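PDB 5I4M: amidase, hydantoinase/carbamoylase family from Burkholderia vietnamiensis, which probably hydrolyses N-carbamoyl-L-amino acids as a two-zinc, dimeric amidase of the peptidase M20 family. Local coordinates for residues I66-C75 / V120-N131; G233-F241 / L316-V327. One frame throughout, in Å; residues are numbered along the deposited sequence. Where two conformers were deposited one is given.

Contact 1 (I66-C75 / V120-N131); sequences IVGWAKAAGC and VLGGLEVIRSLN
The indole of Trp-69 meets three side chains of helix 117-132, each from a different direction. Over one face, offset toward the rim, lies Arg-128 NH2, 3.6 Å from Trp-69 CG; the guanidinium plane is turned 46° from the ring, and the cation-pi geometry is long, at most a weak attraction. At the edge, in the ring plane, Leu-121 CD2 comes to 4.0 Å from Trp-69 CZ3. Leu-124 CD2 approaches obliquely, 3.7 Å from Trp-69 CE3, and the same methyl lies over the centre of one face of the Arg-128 guanidinium, so one leucine branch serves both flat groups. A chi1 of 174° swings Leu-124 CG away from its own backbone N, and the other branch, CD1, rests on Ala-70 CA. A water at the guanidinium edge accepts from Arg-128 NH2 and donates to Trp-69 O, the water oxygen 2.6 Å from that carbonyl oxygen, tying the arginine to the opposite backbone. Toward the zinc site the packing is purely aliphatic: Ile-66 CG2 touches Val-120 CG1, and the side chain of Val-120 is about 6 Å from that of the zinc ligand His-104. At the other end, helix 57-72 finishes in a Schellman motif with Gly-74 at C-prime. There Ile-127 CG2 sits against Ala-73 CB and Cys-75 SG, while Asn-131 ND2 donates to Ala-73 O (2.9 Å), tilted off the carbonyl plane. Asn-131 OD1 accepts from Arg-89, so both ends of the amide are engaged. Segments 66-72 and 120-131, nearly parallel at 15°, belong to the zinc-binding, catalytic part of the M20 fold: strand 85-89 meets Ala-70 and Ile-127, helix 29-39 touches Trp-69, Leu-121 and Arg-128, and helix 411-429 packs against Val-126 and Leu-130.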
loop_
_atom_site.group_PDB
_atom_site.type_symbol
_atom_site.label_atom_id
_atom_site.label_comp_id
_atom_site.label_asym_id
_atom_site.label_seq_id
_atom_site.Cartn_x
_atom_site.Cartn_y
_atom_site.Cartn_z
ATOM N N ILE A 66 15.104 -30.016 -4.981
ATOM C CA ILE A 66 16.203 -30.015 -5.938
ATOM C C ILE A 66 17.460 -30.614 -5.317
ATOM O O ILE A 66 18.171 -31.393 -5.962
ATOM C CB ILE A 66 16.418 -28.583 -6.455
ATOM C CG1 ILE A 66 15.153 -28.130 -7.199
ATOM C CG2 ILE A 66 17.650 -28.506 -7.357
ATOM C CD1 ILE A 66 15.054 -26.633 -7.433
ATOM N N VAL A 67 17.747 -30.278 -4.054
ATOM C CA VAL A 67 18.865 -30.916 -3.354
ATOM C C VAL A 67 18.714 -32.434 -3.366
ATOM O O VAL A 67 19.682 -33.167 -3.608
ATOM C CB VAL A 67 18.984 -30.364 -1.920
ATOM C CG1 VAL A 67 19.837 -31.278 -1.053
ATOM C CG2 VAL A 67 19.569 -28.951 -1.960
ATOM N N GLY A 68 17.502 -32.932 -3.111
ATOM C CA GLY A 68 17.287 -34.375 -3.169
ATOM C C GLY A 68 17.577 -34.959 -4.540
ATOM O O GLY A 68 18.204 -36.019 -4.658
ATOM N N TRP A 69 17.124 -34.277 -5.597
ATOM C CA TRP A 69 17.409 -34.734 -6.953
ATOM C C TRP A 69 18.904 -34.722 -7.233
ATOM O O TRP A 69 19.439 -35.650 -7.853
ATOM C CB TRP A 69 16.696 -33.846 -7.971
ATOM C CG TRP A 69 15.207 -33.999 -8.016
ATOM C CD1 TRP A 69 14.466 -35.029 -7.503
ATOM C CD2 TRP A 69 14.270 -33.070 -8.585
ATOM N NE1 TRP A 69 13.126 -34.807 -7.735
ATOM C CE2 TRP A 69 12.982 -33.614 -8.402
ATOM C CE3 TRP A 69 14.398 -31.844 -9.243
ATOM C CZ2 TRP A 69 11.833 -32.972 -8.855
ATOM C CZ3 TRP A 69 13.260 -31.209 -9.693
ATOM C CH2 TRP A 69 11.990 -31.776 -9.495
ATOM N N ALA A 70 19.594 -33.664 -6.807
ATOM C CA ALA A 70 21.025 -33.586 -7.073
ATOM C C ALA A 70 21.770 -34.709 -6.374
ATOM O O ALA A 70 22.685 -35.306 -6.950
ATOM C CB ALA A 70 21.575 -32.231 -6.631
ATOM N N LYS A 71 21.403 -35.004 -5.122
ATOM C CA LYS A 71 22.069 -36.098 -4.423
ATOM C C LYS A 71 21.825 -37.416 -5.139
ATOM O O LYS A 71 22.733 -38.253 -5.247
ATOM C CB LYS A 71 21.597 -36.175 -2.973
ATOM C CG LYS A 71 22.217 -35.113 -2.073
ATOM C CD LYS A 71 21.667 -35.181 -0.660
ATOM C CE LYS A 71 22.245 -34.078 0.208
ATOM N NZ LYS A 71 21.547 -34.014 1.520
ATOM N N ALA A 72 20.607 -37.614 -5.645
ATOM C CA ALA A 72 20.310 -38.837 -6.382
ATOM C C ALA A 72 21.112 -38.918 -7.670
ATOM O O ALA A 72 21.341 -40.018 -8.180
ATOM C CB ALA A 72 18.813 -38.926 -6.684
ATOM N N ALA A 73 21.546 -37.780 -8.204
ATOM C CA ALA A 73 22.402 -37.763 -9.378
ATOM C C ALA A 73 23.883 -37.782 -9.011
ATOM O O ALA A 73 24.725 -37.446 -9.852
ATOM C CB ALA A 73 22.084 -36.546 -10.252
ATOM N N GLY A 74 24.214 -38.153 -7.774
ATOM C CA GLY A 74 25.600 -38.309 -7.368
ATOM C C GLY A 74 26.309 -37.041 -6.937
ATOM O O GLY A 74 27.541 -37.029 -6.873
ATOM N N CYS A 75 25.579 -35.970 -6.641
ATOM C CA CYS A 75 26.194 -34.732 -6.190
ATOM C C CYS A 75 26.403 -34.731 -4.683
ATOM O O CYS A 75 25.613 -35.298 -3.923
ATOM C CB CYS A 75 25.332 -33.526 -6.562
ATOM S SG CYS A 75 25.189 -33.253 -8.314
ATOM N N VAL A 120 18.555 -23.151 -12.811
ATOM C CA VAL A 120 18.867 -24.173 -11.821
ATOM C C VAL A 120 18.601 -25.556 -12.395
ATOM O O VAL A 120 19.462 -26.443 -12.351
ATOM C CB VAL A 120 18.060 -23.941 -10.527
ATOM C CG1 VAL A 120 18.278 -25.105 -9.555
ATOM C CG2 VAL A 120 18.465 -22.612 -9.870
ATOM N N LEU A 121 17.403 -25.761 -12.941
ATOM C CA LEU A 121 17.040 -27.082 -13.441
ATOM C C LEU A 121 17.794 -27.426 -14.721
ATOM O O LEU A 121 18.045 -28.607 -14.990
ATOM C CB LEU A 121 15.529 -27.155 -13.653
ATOM C CG LEU A 121 14.737 -27.070 -12.346
ATOM C CD1 LEU A 121 13.234 -27.185 -12.605
ATOM C CD2 LEU A 121 15.193 -28.157 -11.378
ATOM N N GLY A 122 18.138 -26.419 -15.530
ATOM C CA GLY A 122 19.043 -26.657 -16.644
ATOM C C GLY A 122 20.389 -27.180 -16.176
ATOM O O GLY A 122 20.958 -28.093 -16.779
ATOM N N GLY A 123 20.905 -26.624 -15.077
ATOM C CA GLY A 123 22.138 -27.148 -14.512
ATOM C C GLY A 123 21.993 -28.586 -14.057
ATOM O O GLY A 123 22.851 -29.426 -14.339
ATOM N N LEU A 124 20.901 -28.888 -13.340
ATOM C CA LEU A 124 20.657 -30.266 -12.919
ATOM C C LEU A 124 20.602 -31.205 -14.120
ATOM O O LEU A 124 21.123 -32.328 -14.067
ATOM C CB LEU A 124 19.356 -30.348 -12.118
ATOM C CG LEU A 124 18.951 -31.782 -11.764
ATOM C CD1 LEU A 124 20.009 -32.426 -10.879
ATOM C CD2 LEU A 124 17.600 -31.817 -11.075
ATOM N N GLU A 125 19.983 -30.758 -15.214
ATOM C CA GLU A 125 19.910 -31.583 -16.420
ATOM C C GLU A 125 21.287 -31.792 -17.040
ATOM O O GLU A 125 21.552 -32.862 -17.597
ATOM C CB GLU A 125 18.942 -30.949 -17.426
ATOM C CG GLU A 125 18.886 -31.632 -18.807
ATOM C CD GLU A 125 18.504 -33.114 -18.749
ATOM O OE1 GLU A 125 19.021 -33.893 -19.584
ATOM O OE2 GLU A 125 17.692 -33.508 -17.877
ATOM N N VAL A 126 22.182 -30.801 -16.939
ATOM C CA VAL A 126 23.560 -31.005 -17.387
ATOM C C VAL A 126 24.216 -32.118 -16.580
ATOM O O VAL A 126 24.864 -33.015 -17.128
ATOM C CB VAL A 126 24.361 -29.693 -17.294
ATOM C CG1 VAL A 126 25.845 -29.963 -17.478
ATOM C CG2 VAL A 126 23.889 -28.722 -18.345
ATOM N N ILE A 127 24.042 -32.089 -15.261
ATOM C CA ILE A 127 24.598 -33.138 -14.405
ATOM C C ILE A 127 24.070 -34.503 -14.825
ATOM O O ILE A 127 24.827 -35.469 -15.003
ATOM C CB ILE A 127 24.268 -32.849 -12.931
ATOM C CG1 ILE A 127 24.921 -31.540 -12.482
ATOM C CG2 ILE A 127 24.680 -34.027 -12.056
ATOM C CD1 ILE A 127 26.413 -31.563 -12.543
ATOM N N ARG A 128 22.748 -34.604 -14.988
ATOM C CA ARG A 128 22.156 -35.888 -15.350
ATOM C C ARG A 128 22.628 -36.344 -16.723
ATOM O O ARG A 128 22.822 -37.543 -16.959
ATOM C CB ARG A 128 20.630 -35.790 -15.313
ATOM C CG ARG A 128 20.058 -35.581 -13.923
ATOM C CD ARG A 128 18.561 -35.348 -13.993
ATOM N NE ARG A 128 17.892 -35.575 -12.710
ATOM C CZ ARG A 128 16.650 -35.179 -12.430
ATOM N NH1 ARG A 128 15.938 -34.515 -13.332
ATOM N NH2 ARG A 128 16.121 -35.447 -11.239
ATOM N N SER A 129 22.814 -35.399 -17.644
ATOM C CA SER A 129 23.243 -35.758 -18.989
ATOM C C SER A 129 24.697 -36.203 -19.002
ATOM O O SER A 129 25.062 -37.110 -19.759
ATOM C CB SER A 129 23.024 -34.583 -19.936
ATOM O OG SER A 129 21.647 -34.430 -20.221
ATOM N N LEU A 130 25.542 -35.586 -18.173
ATOM C CA LEU A 130 26.905 -36.088 -18.034
ATOM C C LEU A 130 26.902 -37.501 -17.474
ATOM O O LEU A 130 27.718 -38.335 -17.875
ATOM C CB LEU A 130 27.727 -35.169 -17.134
ATOM C CG LEU A 130 27.933 -33.725 -17.586
ATOM C CD1 LEU A 130 28.573 -32.924 -16.460
ATOM C CD2 LEU A 130 28.784 -33.678 -18.834
ATOM N N ASN A 131 25.995 -37.792 -16.538
ATOM C CA ASN A 131 25.882 -39.164 -16.045
ATOM C C ASN A 131 25.394 -40.101 -17.142
ATOM O O ASN A 131 25.959 -41.187 -17.340
ATOM C CB ASN A 131 24.946 -39.221 -14.838
ATOM C CG ASN A 131 25.491 -38.467 -13.647
ATOM O OD1 ASN A 131 26.673 -38.154 -13.595
ATOM N ND2 ASN A 131 24.626 -38.173 -12.676
HETATM O O HOH W 1 18.362 -37.081 -9.760
#

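Contact 2 (G233-F241 / L316-V327); sequences GQRWYEITF and LAKMDAALRDGV. With 3PG (3-phosphoglyceric acid), chain E.
Leu-323 CD2 stands over the centre of the Tyr-237 ring, 3.6 Å from its centroid and 3° off the normal, a CH-pi contact at the heart of this strand-on-helix packing. Farther along, Val-327 divides its methyls: CG2 meets Ile-239 CD1, and CG1 lies 4.0 Å from Phe-241 CZ. At the Gly-233 end, Leu-316 CD2 presses on the backbone, 3.6 Å from Gly-233 C, and Leu-316 CG borders the Arg-235 guanidinium edge. Helix 313-334 thus covers one face of antiparallel strands 225-242, 297-310 and 337-350 in the M20 dimerisation domain, where Glu-238 salt-bridges Arg-295 of the second subunit. Outward, Tyr-237 OH donates to Asp-320 OD1 (2.6 Å) through the anti lone pair, ring and carboxylate being nearly coplanar. Chi1 of 170° turns the Asp-320 carboxylate from its own backbone N and up to the strand. Arg-324 NE reaches the same OD1 on the syn side, tilted out of the carboxylate plane, 2.9 Å away in a salt bridge. Arg-235 NH1 makes only a long salt bridge to OD1, at 3.8 Å; its stronger partner is Gln-342. On the strand's other side, Gln-234 NE2 gives a weak hydrogen bond to 3-phosphoglycerate O2. One carboxylate oxygen thus takes two good donors and a distant cation, which would be expected to keep Asp-320 ionised and the Tyr-237 hydroxyl fixed in direction.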
loop_
_atom_site.group_PDB
_atom_site.type_symbol
_atom_site.label_atom_id
_atom_site.label_comp_id
_atom_site.label_asym_id
_atom_site.label_seq_id
_atom_site.Cartn_x
_atom_site.Cartn_y
_atom_site.Cartn_z
ATOM N N GLY A 233 23.646 -1.869 -16.375
ATOM C CA GLY A 233 23.779 -1.469 -14.988
ATOM C C GLY A 233 22.449 -1.047 -14.382
ATOM O O GLY A 233 21.486 -0.772 -15.099
ATOM N N GLN A 234 22.414 -0.991 -13.048
ATOM C CA GLN A 234 21.200 -0.636 -12.323
ATOM C C GLN A 234 21.527 0.258 -11.136
ATOM O O GLN A 234 22.606 0.165 -10.543
ATOM C CB GLN A 234 20.461 -1.868 -11.795
ATOM C CG GLN A 234 20.179 -2.943 -12.831
ATOM C CD GLN A 234 19.089 -3.894 -12.365
ATOM O OE1 GLN A 234 18.021 -3.459 -11.955
ATOM N NE2 GLN A 234 19.364 -5.192 -12.411
ATOM N N ARG A 235 20.571 1.117 -10.796
ATOM C CA ARG A 235 20.560 1.865 -9.549
ATOM C C ARG A 235 19.155 1.753 -8.979
ATOM O O ARG A 235 18.188 2.055 -9.680
ATOM C CB ARG A 235 20.928 3.346 -9.769
ATOM C CG ARG A 235 22.409 3.617 -10.126
ATOM C CD ARG A 235 22.629 5.103 -10.458
ATOM N NE ARG A 235 23.991 5.397 -10.907
ATOM C CZ ARG A 235 24.899 6.025 -10.171
ATOM N NH1 ARG A 235 24.589 6.431 -8.943
ATOM N NH2 ARG A 235 26.116 6.264 -10.667
ATOM N N TRP A 236 19.040 1.307 -7.726
ATOM C CA TRP A 236 17.765 1.242 -7.023
ATOM C C TRP A 236 17.766 2.206 -5.843
ATOM O O TRP A 236 18.793 2.410 -5.189
ATOM C CB TRP A 236 17.477 -0.162 -6.482
ATOM C CG TRP A 236 17.286 -1.245 -7.506
ATOM C CD1 TRP A 236 17.549 -1.187 -8.844
ATOM C CD2 TRP A 236 16.788 -2.560 -7.246
ATOM N NE1 TRP A 236 17.243 -2.398 -9.441
ATOM C CE2 TRP A 236 16.772 -3.255 -8.475
ATOM C CE3 TRP A 236 16.347 -3.215 -6.086
ATOM C CZ2 TRP A 236 16.333 -4.580 -8.580
ATOM C CZ3 TRP A 236 15.903 -4.525 -6.191
ATOM C CH2 TRP A 236 15.900 -5.193 -7.428
ATOM N N TYR A 237 16.590 2.758 -5.551
ATOM C CA TYR A 237 16.447 3.774 -4.517
ATOM C C TYR A 237 15.259 3.453 -3.625
ATOM O O TYR A 237 14.310 2.786 -4.043
ATOM C CB TYR A 237 16.216 5.174 -5.109
ATOM C CG TYR A 237 17.234 5.595 -6.126
ATOM C CD1 TYR A 237 17.172 5.127 -7.436
ATOM C CD2 TYR A 237 18.250 6.473 -5.789
ATOM C CE1 TYR A 237 18.104 5.513 -8.374
ATOM C CE2 TYR A 237 19.185 6.875 -6.730
ATOM C CZ TYR A 237 19.103 6.388 -8.019
ATOM O OH TYR A 237 20.032 6.776 -8.958
ATOM N N GLU A 238 15.322 3.975 -2.399
ATOM C CA GLU A 238 14.196 4.047 -1.482
ATOM C C GLU A 238 13.999 5.504 -1.090
ATOM O O GLU A 238 14.956 6.179 -0.690
ATOM C CB GLU A 238 14.432 3.180 -0.238
ATOM C CG GLU A 238 14.384 1.675 -0.534
ATOM C CD GLU A 238 14.601 0.796 0.693
ATOM O OE1 GLU A 238 14.450 -0.441 0.563
ATOM O OE2 GLU A 238 14.908 1.330 1.781
ATOM N N ILE A 239 12.772 5.995 -1.218
ATOM C CA ILE A 239 12.461 7.386 -0.910
ATOM C C ILE A 239 11.273 7.404 0.037
ATOM O O ILE A 239 10.262 6.743 -0.221
ATOM C CB ILE A 239 12.140 8.196 -2.179
ATOM C CG1 ILE A 239 13.359 8.245 -3.096
ATOM C CG2 ILE A 239 11.733 9.618 -1.803
ATOM C CD1 ILE A 239 13.077 8.852 -4.467
ATOM N N THR A 240 11.395 8.145 1.134
ATOM C CA THR A 240 10.243 8.442 1.976
ATOM C C THR A 240 10.025 9.949 1.955
ATOM O O THR A 240 10.948 10.712 2.256
ATOM C CB THR A 240 10.446 7.943 3.410
ATOM O OG1 THR A 240 10.568 6.514 3.412
ATOM C CG2 THR A 240 9.258 8.339 4.283
ATOM N N PHE A 241 8.829 10.368 1.547
ATOM C CA PHE A 241 8.378 11.743 1.719
ATOM C C PHE A 241 7.591 11.839 3.018
ATOM O O PHE A 241 6.724 11.000 3.282
ATOM C CB PHE A 241 7.458 12.179 0.576
ATOM C CG PHE A 241 8.164 12.624 -0.668
ATOM C CD1 PHE A 241 9.361 13.306 -0.606
ATOM C CD2 PHE A 241 7.587 12.396 -1.906
ATOM C CE1 PHE A 241 9.994 13.738 -1.772
ATOM C CE2 PHE A 241 8.209 12.817 -3.065
ATOM C CZ PHE A 241 9.419 13.490 -2.993
ATOM N N LEU A 316 23.391 6.200 -17.005
ATOM C CA LEU A 316 22.745 5.825 -15.751
ATOM C C LEU A 316 23.058 6.842 -14.659
ATOM O O LEU A 316 22.198 7.149 -13.833
ATOM C CB LEU A 316 23.179 4.417 -15.341
ATOM C CG LEU A 316 22.637 3.798 -14.053
ATOM C CD1 LEU A 316 21.118 3.715 -14.115
ATOM C CD2 LEU A 316 23.245 2.411 -13.857
ATOM N N ALA A 317 24.276 7.399 -14.657
ATOM C CA ALA A 317 24.596 8.429 -13.672
ATOM C C ALA A 317 23.820 9.717 -13.942
ATOM O O ALA A 317 23.428 10.424 -13.002
ATOM C CB ALA A 317 26.102 8.687 -13.655
ATOM N N LYS A 318 23.601 10.043 -15.219
ATOM C CA LYS A 318 22.780 11.202 -15.575
ATOM C C LYS A 318 21.351 11.036 -15.079
ATOM O O LYS A 318 20.726 11.993 -14.599
ATOM C CB LYS A 318 22.803 11.384 -17.095
ATOM C CG LYS A 318 21.962 12.520 -17.672
ATOM C CD LYS A 318 22.060 12.493 -19.207
ATOM C CE LYS A 318 21.337 13.663 -19.871
ATOM N NZ LYS A 318 19.901 13.779 -19.462
ATOM N N MET A 319 20.814 9.823 -15.192
ATOM C CA MET A 319 19.478 9.563 -14.672
ATOM C C MET A 319 19.443 9.758 -13.160
ATOM O O MET A 319 18.513 10.376 -12.627
ATOM C CB MET A 319 19.042 8.146 -15.056
ATOM C CG MET A 319 18.964 7.901 -16.569
ATOM S SD MET A 319 18.805 6.159 -17.018
ATOM C CE MET A 319 17.150 5.773 -16.414
ATOM N N ASP A 320 20.449 9.227 -12.459
ATOM C CA ASP A 320 20.589 9.428 -11.019
ATOM C C ASP A 320 20.533 10.906 -10.651
ATOM O O ASP A 320 19.775 11.309 -9.756
ATOM C CB ASP A 320 21.907 8.811 -10.542
ATOM C CG ASP A 320 22.246 9.179 -9.104
ATOM O OD1 ASP A 320 21.626 8.625 -8.175
ATOM O OD2 ASP A 320 23.148 10.014 -8.897
ATOM N N ALA A 321 21.332 11.734 -11.332
ATOM C CA ALA A 321 21.380 13.150 -10.983
ATOM C C ALA A 321 20.041 13.824 -11.255
ATOM O O ALA A 321 19.602 14.687 -10.484
ATOM C CB ALA A 321 22.511 13.847 -11.749
ATOM N N ALA A 322 19.361 13.410 -12.329
ATOM C CA ALA A 322 18.064 13.987 -12.667
ATOM C C ALA A 322 17.014 13.617 -11.638
ATOM O O ALA A 322 16.165 14.445 -11.286
ATOM C CB ALA A 322 17.628 13.532 -14.062
ATOM N N LEU A 323 17.044 12.375 -11.148
ATOM C CA LEU A 323 16.122 11.990 -10.083
ATOM C C LEU A 323 16.352 12.828 -8.829
ATOM O O LEU A 323 15.404 13.356 -8.241
ATOM C CB LEU A 323 16.267 10.504 -9.762
ATOM C CG LEU A 323 15.423 10.045 -8.563
ATOM C CD1 LEU A 323 13.963 9.976 -8.944
ATOM C CD2 LEU A 323 15.906 8.691 -8.045
ATOM N N ARG A 324 17.611 12.945 -8.387
ATOM C CA ARG A 324 17.862 13.641 -7.127
ATOM C C ARG A 324 17.459 15.106 -7.224
ATOM O O ARG A 324 16.880 15.665 -6.285
ATOM C CB ARG A 324 19.330 13.505 -6.731
ATOM C CG ARG A 324 19.708 12.068 -6.393
ATOM C CD ARG A 324 21.204 11.932 -6.217
ATOM N NE ARG A 324 21.610 10.541 -6.030
ATOM C CZ ARG A 324 21.778 9.978 -4.844
ATOM N NH1 ARG A 324 21.557 10.686 -3.744
ATOM N NH2 ARG A 324 22.171 8.717 -4.759
ATOM N N ASP A 325 17.730 15.726 -8.368
ATOM C CA ASP A 325 17.339 17.115 -8.584
ATOM C C ASP A 325 15.824 17.261 -8.625
ATOM O O ASP A 325 15.256 18.159 -7.988
ATOM C CB ASP A 325 17.964 17.616 -9.887
ATOM C CG ASP A 325 17.624 19.056 -10.175
ATOM O OD1 ASP A 325 18.011 19.924 -9.369
ATOM O OD2 ASP A 325 16.981 19.320 -11.213
ATOM N N GLY A 326 15.148 16.386 -9.373
ATOM C CA GLY A 326 13.710 16.520 -9.522
ATOM C C GLY A 326 12.967 16.207 -8.238
ATOM O O GLY A 326 11.939 16.821 -7.940
ATOM N N VAL A 327 13.465 15.235 -7.471
ATOM C CA VAL A 327 12.849 14.908 -6.186
ATOM C C VAL A 327 12.946 16.099 -5.243
ATOM O O VAL A 327 11.980 16.444 -4.550
ATOM C CB VAL A 327 13.512 13.654 -5.586
ATOM C CG1 VAL A 327 13.224 13.542 -4.083
ATOM C CG2 VAL A 327 13.043 12.388 -6.325
HETATM C C1 3PG E . 16.287 -7.559 -11.667
HETATM O O1 3PG E . 15.217 -6.981 -11.403
HETATM O O2 3PG E . 16.890 -7.401 -12.751
HETATM C C2 3PG E . 16.863 -8.476 -10.627
HETATM O O3 3PG E . 18.270 -8.669 -10.858
HETATM C C3 3PG E . 16.155 -9.808 -10.727
HETATM O O1P 3PG E . 16.447 -10.403 -11.993
HETATM P P 3PG E . 15.520 -11.643 -12.526
HETATM O O2P 3PG E . 15.345 -12.579 -11.353
HETATM O O3P 3PG E . 14.218 -10.969 -12.935
HETATM O O4P 3PG E . 16.351 -12.250 -13.670
#

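The two contacts come in series along the chain, 66-75/120-131 closing before 233-241/316-327 opens, and lie on opposite sides of the chain's centre, their centres about 42 Å apart and nearest atoms about 18 Å apart. Contact 1 pairs helices 57-72 and 117-132 in the zinc-binding part of the fold; contact 2 sets helix 313-334 against strand 225-242 in the region assigned to M20 dimerisation. They share no helix or strand. The side chain of Val-120 is about 11 Å from the bound 3-phosphoglycerate, which contact 2 touches directly; His-247 and Asn-296 of the second subunit also hydrogen-bond it, consistent with a site assembled in the dimer.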